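Local coordinates for protein alpha-amylase (Eisenia fetida, PDB 6M4K) that probably hydrolyses internal alpha-1,4-glucosidic linkages of starch-like polysaccharides as a calcium- and chloride-dependent, cold-active member of glycoside hydrolase family 13, at residues G8-Y11 / R16-I19; G79-F84 / I190-A195; L217-T222 / G228-I233. All coordinates share one frame; numbering follows the deposited sequence. Where two conformers were deposited one is given.

Interaction 1: residues G8-Y11 / R16-I19; sequences GSYY and RDVI
The phenol end of Y10 meets the carboxylate of D17, and the contact rests on this single pair. Y10 OH donates to D17 OD1 at 2.6 Å, a short bond received on the syn lone pair, the side facing the other carboxylate oxygen. OD1 lies in the plane of the tyrosine ring at its edge, 3.3 Å from Y10 CE2, so the acid approaches the rim of the phenol and not a face. Ring and carboxylate planes are turned 33° apart, and the two side chains cross at about a right angle. With CG of D17 anti to the backbone N (chi1 -169°), the carboxylate swings from its own backbone toward the hydroxyl. The second oxygen, OD2, is hydrogen-bonded to H398 NE2, and the carboxylate is thereby held from both oxygens. A phenylalanine in place of Y10 would probably leave D17 OD1 without this donor and the carboxylate freer to turn. Both residues belong to the loop that leads into strand 19-22, the first strand of the TIM barrel. There the Y10 ring stacks on H339, at the start of barrel strand 339-344, and also meets Y232 of strand 232-235, while H398 comes from helix 389-401.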
loop_
_atom_site.group_PDB
_atom_site.type_symbol
_atom_site.label_atom_id
_atom_site.label_comp_id
_atom_site.label_asym_id
_atom_site.label_seq_id
_atom_site.Cartn_x
_atom_site.Cartn_y
_atom_site.Cartn_z
ATOM N N GLY A 8 11.847 0.576 -11.072
ATOM C CA GLY A 8 10.593 -0.117 -10.836
ATOM C C GLY A 8 10.695 -1.598 -10.557
ATOM O O GLY A 8 9.667 -2.258 -10.367
ATOM N N SER A 9 11.896 -2.162 -10.513
ATOM C CA SER A 9 12.058 -3.570 -10.190
ATOM C C SER A 9 12.345 -3.721 -8.702
ATOM O O SER A 9 13.137 -2.970 -8.128
ATOM C CB SER A 9 13.181 -4.201 -11.016
ATOM O OG SER A 9 14.444 -3.689 -10.635
ATOM N N TYR A 10 11.678 -4.679 -8.075
ATOM C CA TYR A 10 11.874 -4.971 -6.668
ATOM C C TYR A 10 12.517 -6.340 -6.533
ATOM O O TYR A 10 12.621 -7.103 -7.499
ATOM C CB TYR A 10 10.559 -4.878 -5.892
ATOM C CG TYR A 10 9.453 -5.752 -6.424
ATOM C CD1 TYR A 10 8.630 -5.321 -7.454
ATOM C CD2 TYR A 10 9.227 -7.006 -5.891
ATOM C CE1 TYR A 10 7.615 -6.110 -7.934
ATOM C CE2 TYR A 10 8.208 -7.804 -6.360
ATOM C CZ TYR A 10 7.410 -7.353 -7.389
ATOM O OH TYR A 10 6.399 -8.144 -7.858
ATOM N N TYR A 11 12.981 -6.632 -5.331
ATOM C CA TYR A 11 13.755 -7.833 -5.056
ATOM C C TYR A 11 13.109 -8.574 -3.897
ATOM O O TYR A 11 12.947 -8.013 -2.811
ATOM C CB TYR A 11 15.192 -7.465 -4.693
ATOM C CG TYR A 11 16.047 -8.667 -4.407
ATOM C CD1 TYR A 11 16.507 -9.464 -5.447
ATOM C CD2 TYR A 11 16.388 -9.017 -3.109
ATOM C CE1 TYR A 11 17.280 -10.576 -5.207
ATOM C CE2 TYR A 11 17.172 -10.138 -2.860
ATOM C CZ TYR A 11 17.617 -10.905 -3.920
ATOM O OH TYR A 11 18.400 -12.017 -3.705
ATOM N N ARG A 16 8.052 -15.264 -2.425
ATOM C CA ARG A 16 7.477 -14.107 -1.751
ATOM C C ARG A 16 7.299 -12.973 -2.749
ATOM O O ARG A 16 8.103 -12.804 -3.671
ATOM C CB ARG A 16 8.379 -13.638 -0.606
ATOM C CG ARG A 16 8.705 -14.754 0.345
ATOM C CD ARG A 16 9.539 -14.303 1.512
ATOM N NE ARG A 16 9.878 -15.442 2.362
ATOM C CZ ARG A 16 10.767 -15.420 3.350
ATOM N NH1 ARG A 16 11.424 -14.300 3.639
ATOM N NH2 ARG A 16 10.993 -16.521 4.058
ATOM N N ASP A 17 6.249 -12.172 -2.548
ATOM C CA ASP A 17 5.925 -11.125 -3.511
ATOM C C ASP A 17 5.139 -9.959 -2.902
ATOM O O ASP A 17 5.407 -8.796 -3.209
ATOM C CB ASP A 17 5.145 -11.764 -4.674
ATOM C CG ASP A 17 4.975 -10.841 -5.854
ATOM O OD1 ASP A 17 5.978 -10.237 -6.307
ATOM O OD2 ASP A 17 3.839 -10.723 -6.358
ATOM N N VAL A 18 4.146 -10.252 -2.066
ATOM C CA VAL A 18 3.198 -9.241 -1.593
ATOM C C VAL A 18 3.840 -8.427 -0.479
ATOM O O VAL A 18 4.570 -8.962 0.355
ATOM C CB VAL A 18 1.914 -9.950 -1.119
ATOM C CG1 VAL A 18 0.946 -8.961 -0.478
ATOM C CG2 VAL A 18 1.248 -10.667 -2.273
ATOM N N ILE A 19 3.570 -7.129 -0.455
ATOM C CA ILE A 19 4.087 -6.281 0.614
ATOM C C ILE A 19 2.936 -5.750 1.472
ATOM O O ILE A 19 1.761 -5.809 1.092
ATOM C CB ILE A 19 4.990 -5.161 0.074
ATOM C CG1 ILE A 19 4.185 -4.214 -0.800
ATOM C CG2 ILE A 19 6.163 -5.779 -0.725
ATOM C CD1 ILE A 19 4.945 -2.949 -1.173
#

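Interaction 2: residues G79-F84 / I190-A195; sequences GSETQF and IGWGVA. With SO4 (sulfate ion), chain G.
Two outer helices of the TIM barrel meet here, the start of helix 81-93 against the end of helix 176-192 and the turn after it, with E81 and F84 facing W192 and V194. F84 CD2 lies 3.8 Å from W192 CE3, near the plane of the indole at its six-membered edge, and the two side chains cross at about a right angle. F84 CG anti to the backbone N (chi1 -176°) points the ring at the other segment, and F84 CZ packs 3.8 Å from V194 CG2, a methyl sitting at the ring edge. Crossing the indole at about a right angle, E81 brings its CG to 3.6 Å from W192 CH2, its carboxylate plane tilted 34° to the ring. The acid is salt-bridged to R85, which also makes a cation-pi contact with W192. F84 and V194 both rest on V100 of barrel strand 97-102. With positive phi, G193 closes helix 176-192 in a Schellman motif, while S80 and Q83 cap the N-terminus of helix 81-93 with a capping box. Q83 NE2 also makes a weak hydrogen bond, 3.3 Å, to O1 of a sulfate, probably from the crystallisation liquor, that T28 and K26 also hold. In the box Q83 N donates to S80 OG at 3.1 Å, while S80 N returns a bond of 2.9 Å to Q83 OE1, in the carbonyl plane and on a lone pair.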
loop_
_atom_site.group_PDB
_atom_site.type_symbol
_atom_site.label_atom_id
_atom_site.label_comp_id
_atom_site.label_asym_id
_atom_site.label_seq_id
_atom_site.Cartn_x
_atom_site.Cartn_y
_atom_site.Cartn_z
ATOM N N GLY A 79 10.266 5.255 16.513
ATOM C CA GLY A 79 11.428 4.873 17.281
ATOM C C GLY A 79 12.688 5.590 16.852
ATOM O O GLY A 79 12.656 6.457 15.971
ATOM N N SER A 80 13.794 5.235 17.502
ATOM C CA SER A 80 15.068 5.904 17.313
ATOM C C SER A 80 15.785 5.361 16.079
ATOM O O SER A 80 15.394 4.357 15.477
ATOM C CB SER A 80 15.961 5.657 18.525
ATOM O OG SER A 80 16.261 4.279 18.585
ATOM N N GLU A 81 16.876 6.035 15.713
ATOM C CA GLU A 81 17.733 5.519 14.653
ATOM C C GLU A 81 18.232 4.115 14.981
ATOM O O GLU A 81 18.258 3.238 14.112
ATOM C CB GLU A 81 18.909 6.466 14.429
ATOM C CG GLU A 81 19.896 5.932 13.407
ATOM C CD GLU A 81 21.126 6.800 13.269
ATOM O OE1 GLU A 81 20.987 8.039 13.174
ATOM O OE2 GLU A 81 22.237 6.231 13.267
ATOM N N THR A 82 18.626 3.886 16.238
ATOM C CA THR A 82 19.076 2.559 16.648
ATOM C C THR A 82 17.989 1.517 16.427
ATOM O O THR A 82 18.254 0.427 15.906
ATOM C CB THR A 82 19.506 2.590 18.114
ATOM O OG1 THR A 82 20.758 3.274 18.214
ATOM C CG2 THR A 82 19.655 1.186 18.680
ATOM N N GLN A 83 16.754 1.842 16.809
ATOM C CA GLN A 83 15.662 0.896 16.626
ATOM C C GLN A 83 15.355 0.678 15.146
ATOM O O GLN A 83 15.046 -0.446 14.737
ATOM C CB GLN A 83 14.440 1.358 17.411
ATOM C CG GLN A 83 14.658 1.272 18.909
ATOM C CD GLN A 83 13.551 1.949 19.685
ATOM O OE1 GLN A 83 13.115 3.049 19.337
ATOM N NE2 GLN A 83 13.109 1.309 20.761
ATOM N N PHE A 84 15.441 1.741 14.340
ATOM C CA PHE A 84 15.243 1.610 12.897
ATOM C C PHE A 84 16.264 0.651 12.288
ATOM O O PHE A 84 15.916 -0.245 11.509
ATOM C CB PHE A 84 15.328 2.985 12.221
ATOM C CG PHE A 84 15.038 2.945 10.738
ATOM C CD1 PHE A 84 13.732 3.021 10.277
ATOM C CD2 PHE A 84 16.067 2.799 9.809
ATOM C CE1 PHE A 84 13.447 2.950 8.912
ATOM C CE2 PHE A 84 15.799 2.734 8.454
ATOM C CZ PHE A 84 14.487 2.811 7.994
ATOM N N ILE A 190 19.599 3.659 2.283
ATOM C CA ILE A 190 20.025 2.541 1.445
ATOM C C ILE A 190 21.266 1.886 2.040
ATOM O O ILE A 190 21.359 0.655 2.116
ATOM C CB ILE A 190 20.263 3.018 0.002
ATOM C CG1 ILE A 190 18.939 3.375 -0.667
ATOM C CG2 ILE A 190 20.975 1.939 -0.810
ATOM C CD1 ILE A 190 19.116 4.137 -1.971
ATOM N N GLY A 191 22.203 2.698 2.538
ATOM C CA GLY A 191 23.415 2.134 3.106
ATOM C C GLY A 191 23.161 1.266 4.320
ATOM O O GLY A 191 23.881 0.295 4.559
ATOM N N TRP A 192 22.127 1.588 5.098
ATOM C CA TRP A 192 21.756 0.764 6.242
ATOM C C TRP A 192 21.026 -0.515 5.851
ATOM O O TRP A 192 20.889 -1.415 6.687
ATOM C CB TRP A 192 20.862 1.547 7.199
ATOM C CG TRP A 192 21.507 2.766 7.781
ATOM C CD1 TRP A 192 22.837 3.088 7.771
ATOM C CD2 TRP A 192 20.838 3.839 8.452
ATOM N NE1 TRP A 192 23.030 4.295 8.404
ATOM C CE2 TRP A 192 21.818 4.774 8.833
ATOM C CE3 TRP A 192 19.501 4.095 8.775
ATOM C CZ2 TRP A 192 21.507 5.950 9.518
ATOM C CZ3 TRP A 192 19.192 5.261 9.455
ATOM C CH2 TRP A 192 20.193 6.173 9.821
ATOM N N GLY A 193 20.556 -0.628 4.613
ATOM C CA GLY A 193 19.866 -1.827 4.170
ATOM C C GLY A 193 18.454 -1.610 3.693
ATOM O O GLY A 193 17.787 -2.596 3.346
ATOM N N VAL A 194 17.963 -0.371 3.629
ATOM C CA VAL A 194 16.627 -0.144 3.088
ATOM C C VAL A 194 16.601 -0.573 1.623
ATOM O O VAL A 194 17.567 -0.362 0.877
ATOM C CB VAL A 194 16.247 1.333 3.285
ATOM C CG1 VAL A 194 15.007 1.699 2.475
ATOM C CG2 VAL A 194 16.014 1.607 4.753
ATOM N N ALA A 195 15.509 -1.225 1.207
ATOM C CA ALA A 195 15.400 -1.813 -0.125
ATOM C C ALA A 195 14.736 -0.890 -1.133
ATOM O O ALA A 195 14.821 -1.136 -2.341
ATOM C CB ALA A 195 14.610 -3.124 -0.051
HETATM S S SO4 G . 9.457 0.858 22.003
HETATM O O1 SO4 G . 9.879 2.000 21.208
HETATM O O2 SO4 G . 9.125 -0.218 21.086
HETATM O O3 SO4 G . 8.249 1.203 22.748
HETATM O O4 SO4 G . 10.538 0.457 22.904
#

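Interaction 3: residues L217-T222 / G228-I233; sequences LNQLNT and GRNAYI
Direct hydrogen bonds tie L220 and Q219 to the chain ahead of strand 232-235. L220 N donates to R229 O at 2.9 Å. With Q219 CG anti to the carbonyl carbon (chi1 -67°) and the chain extended beyond it, the amide is carried over G228, Q219 OE1 lying 3.1 Å from G228 CA, and Q219 NE2 donates to N230 OD1 at 3.2 Å. That bond is straight at nitrogen (167°) and lies in the Q219 amide plane, but it reaches the N230 carbonyl from above, 44° out of its plane. The N230 amide has further partners: its ND2 is hydrogen-bonded to Y6 O and Q5 OE1. Water bridges add to this: one water gives to N218 O and accepts from A231 N, and another does the same between L220 O and R229 N. Apolar contacts accompany these bonds. Buried L220 packs its CD2 3.6 Å from A231 CA, and L220 CD1 lies 4.0 Å from R229 CG, the two side chains running side by side. L217, which packs against helix 176-192, more loosely touches I233, CD1 to CD1 at 4.5 Å. The join thus combines neutral backbone, amide and water-mediated bonds with leucine packing, and no charge pair carries it.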
loop_
_atom_site.group_PDB
_atom_site.type_symbol
_atom_site.label_atom_id
_atom_site.label_comp_id
_atom_site.label_asym_id
_atom_site.label_seq_id
_atom_site.Cartn_x
_atom_site.Cartn_y
_atom_site.Cartn_z
ATOM N N LEU A 217 21.336 8.284 -6.522
ATOM C CA LEU A 217 21.235 7.210 -5.543
ATOM C C LEU A 217 22.328 6.170 -5.736
ATOM O O LEU A 217 22.721 5.854 -6.866
ATOM C CB LEU A 217 19.875 6.517 -5.634
ATOM C CG LEU A 217 18.666 7.360 -5.244
ATOM C CD1 LEU A 217 17.403 6.496 -5.257
ATOM C CD2 LEU A 217 18.862 7.990 -3.881
ATOM N N ASN A 218 22.815 5.639 -4.620
ATOM C CA ASN A 218 23.690 4.481 -4.610
ATOM C C ASN A 218 22.872 3.204 -4.768
ATOM O O ASN A 218 21.667 3.167 -4.495
ATOM C CB ASN A 218 24.456 4.414 -3.293
ATOM C CG ASN A 218 25.314 5.639 -3.053
ATOM O OD1 ASN A 218 25.793 6.272 -3.996
ATOM N ND2 ASN A 218 25.512 5.980 -1.787
ATOM N N GLN A 219 23.542 2.144 -5.206
ATOM C CA GLN A 219 22.868 0.863 -5.350
ATOM C C GLN A 219 22.717 0.166 -3.995
ATOM O O GLN A 219 23.290 0.574 -2.988
ATOM C CB GLN A 219 23.576 0.008 -6.401
ATOM C CG GLN A 219 23.424 0.652 -7.786
ATOM C CD GLN A 219 23.901 -0.198 -8.933
ATOM O OE1 GLN A 219 25.036 -0.665 -8.948
ATOM N NE2 GLN A 219 23.035 -0.385 -9.923
ATOM N N LEU A 220 21.930 -0.904 -3.986
ATOM C CA LEU A 220 21.547 -1.553 -2.738
ATOM C C LEU A 220 22.742 -2.205 -2.045
ATOM O O LEU A 220 23.744 -2.569 -2.671
ATOM C CB LEU A 220 20.466 -2.603 -3.008
ATOM C CG LEU A 220 19.127 -2.053 -3.491
ATOM C CD1 LEU A 220 18.154 -3.183 -3.748
ATOM C CD2 LEU A 220 18.545 -1.079 -2.483
ATOM N N ASN A 221 22.619 -2.350 -0.735
ATOM C CA ASN A 221 23.692 -2.874 0.098
ATOM C C ASN A 221 23.866 -4.372 -0.150
ATOM O O ASN A 221 22.949 -5.169 0.083
ATOM C CB ASN A 221 23.306 -2.595 1.551
ATOM C CG ASN A 221 24.374 -2.975 2.537
ATOM O OD1 ASN A 221 25.089 -3.957 2.350
ATOM N ND2 ASN A 221 24.463 -2.213 3.628
ATOM N N THR A 222 25.055 -4.763 -0.628
ATOM C CA THR A 222 25.297 -6.144 -1.040
ATOM C C THR A 222 25.499 -7.107 0.117
ATOM O O THR A 222 25.722 -8.296 -0.127
ATOM C CB THR A 222 26.455 -6.238 -2.037
ATOM O OG1 THR A 222 27.648 -5.721 -1.443
ATOM C CG2 THR A 222 26.128 -5.449 -3.293
ATOM N N GLY A 228 24.887 -4.419 -8.099
ATOM C CA GLY A 228 24.396 -3.708 -9.264
ATOM C C GLY A 228 22.893 -3.547 -9.343
ATOM O O GLY A 228 22.345 -3.452 -10.446
ATOM N N ARG A 229 22.214 -3.482 -8.202
ATOM C CA ARG A 229 20.762 -3.393 -8.154
ATOM C C ARG A 229 20.343 -2.018 -7.649
ATOM O O ARG A 229 20.802 -1.569 -6.591
ATOM C CB ARG A 229 20.203 -4.476 -7.234
ATOM C CG ARG A 229 18.731 -4.704 -7.394
ATOM C CD ARG A 229 18.439 -5.213 -8.790
ATOM N NE ARG A 229 17.007 -5.260 -9.035
ATOM C CZ ARG A 229 16.287 -6.371 -8.978
ATOM N NH1 ARG A 229 16.880 -7.526 -8.705
ATOM N NH2 ARG A 229 14.980 -6.327 -9.208
ATOM N N ASN A 230 19.461 -1.361 -8.393
ATOM C CA ASN A 230 18.898 -0.098 -7.946
ATOM C C ASN A 230 17.854 -0.346 -6.863
ATOM O O ASN A 230 17.213 -1.402 -6.819
ATOM C CB ASN A 230 18.199 0.605 -9.107
ATOM C CG ASN A 230 19.153 1.023 -10.214
ATOM O OD1 ASN A 230 20.338 1.265 -9.977
ATOM N ND2 ASN A 230 18.626 1.151 -11.418
ATOM N N ALA A 231 17.681 0.651 -5.994
ATOM C CA ALA A 231 16.579 0.628 -5.038
ATOM C C ALA A 231 15.249 0.512 -5.773
ATOM O O ALA A 231 15.109 0.931 -6.926
ATOM C CB ALA A 231 16.595 1.925 -4.231
ATOM N N TYR A 232 14.261 -0.072 -5.096
ATOM C CA TYR A 232 12.902 -0.097 -5.624
ATOM C C TYR A 232 12.201 1.223 -5.315
ATOM O O TYR A 232 12.150 1.646 -4.159
ATOM C CB TYR A 232 12.134 -1.235 -4.960
ATOM C CG TYR A 232 10.690 -1.418 -5.392
ATOM C CD1 TYR A 232 10.297 -1.249 -6.714
ATOM C CD2 TYR A 232 9.720 -1.820 -4.463
ATOM C CE1 TYR A 232 8.982 -1.464 -7.106
ATOM C CE2 TYR A 232 8.403 -2.031 -4.843
ATOM C CZ TYR A 232 8.039 -1.855 -6.162
ATOM O OH TYR A 232 6.738 -2.067 -6.581
ATOM N N ILE A 233 11.641 1.870 -6.328
ATOM C CA ILE A 233 10.932 3.133 -6.145
ATOM C C ILE A 233 9.519 2.949 -6.668
ATOM O O ILE A 233 9.321 2.602 -7.844
ATOM C CB ILE A 233 11.619 4.297 -6.873
ATOM C CG1 ILE A 233 13.065 4.481 -6.400
ATOM C CG2 ILE A 233 10.789 5.577 -6.725
ATOM C CD1 ILE A 233 13.177 5.022 -5.007
HETATM O O HOH W 1 21.050 3.452 -8.418
HETATM O O HOH W 2 19.536 2.836 -6.128
HETATM O O HOH W 3 23.502 -3.560 -5.345
#

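How the interactions relate
All three contacts lie round one TIM barrel but differ in exposure. Interaction 1 is a small surface contact, a single polar bond in the loop before strand 19-22; interactions 2 and 3 are partly buried and bring larger areas together. Interaction 2 is dominated by aromatic and aliphatic packing between a helix start and a helix end with its following turn, whereas interaction 3 combines backbone and amide bonds, bridging waters and leucine packing. Interactions 2 and 3 share a border: N221 ND2 bonds to G191 O, and A195 O pairs with Y232 N as neighbouring barrel strands begin. Interactions 1 and 3 meet where R229 NH2 makes a weak hydrogen bond to S9 OG. Interactions 1 and 2 do not touch, their centres being about 19 Å apart.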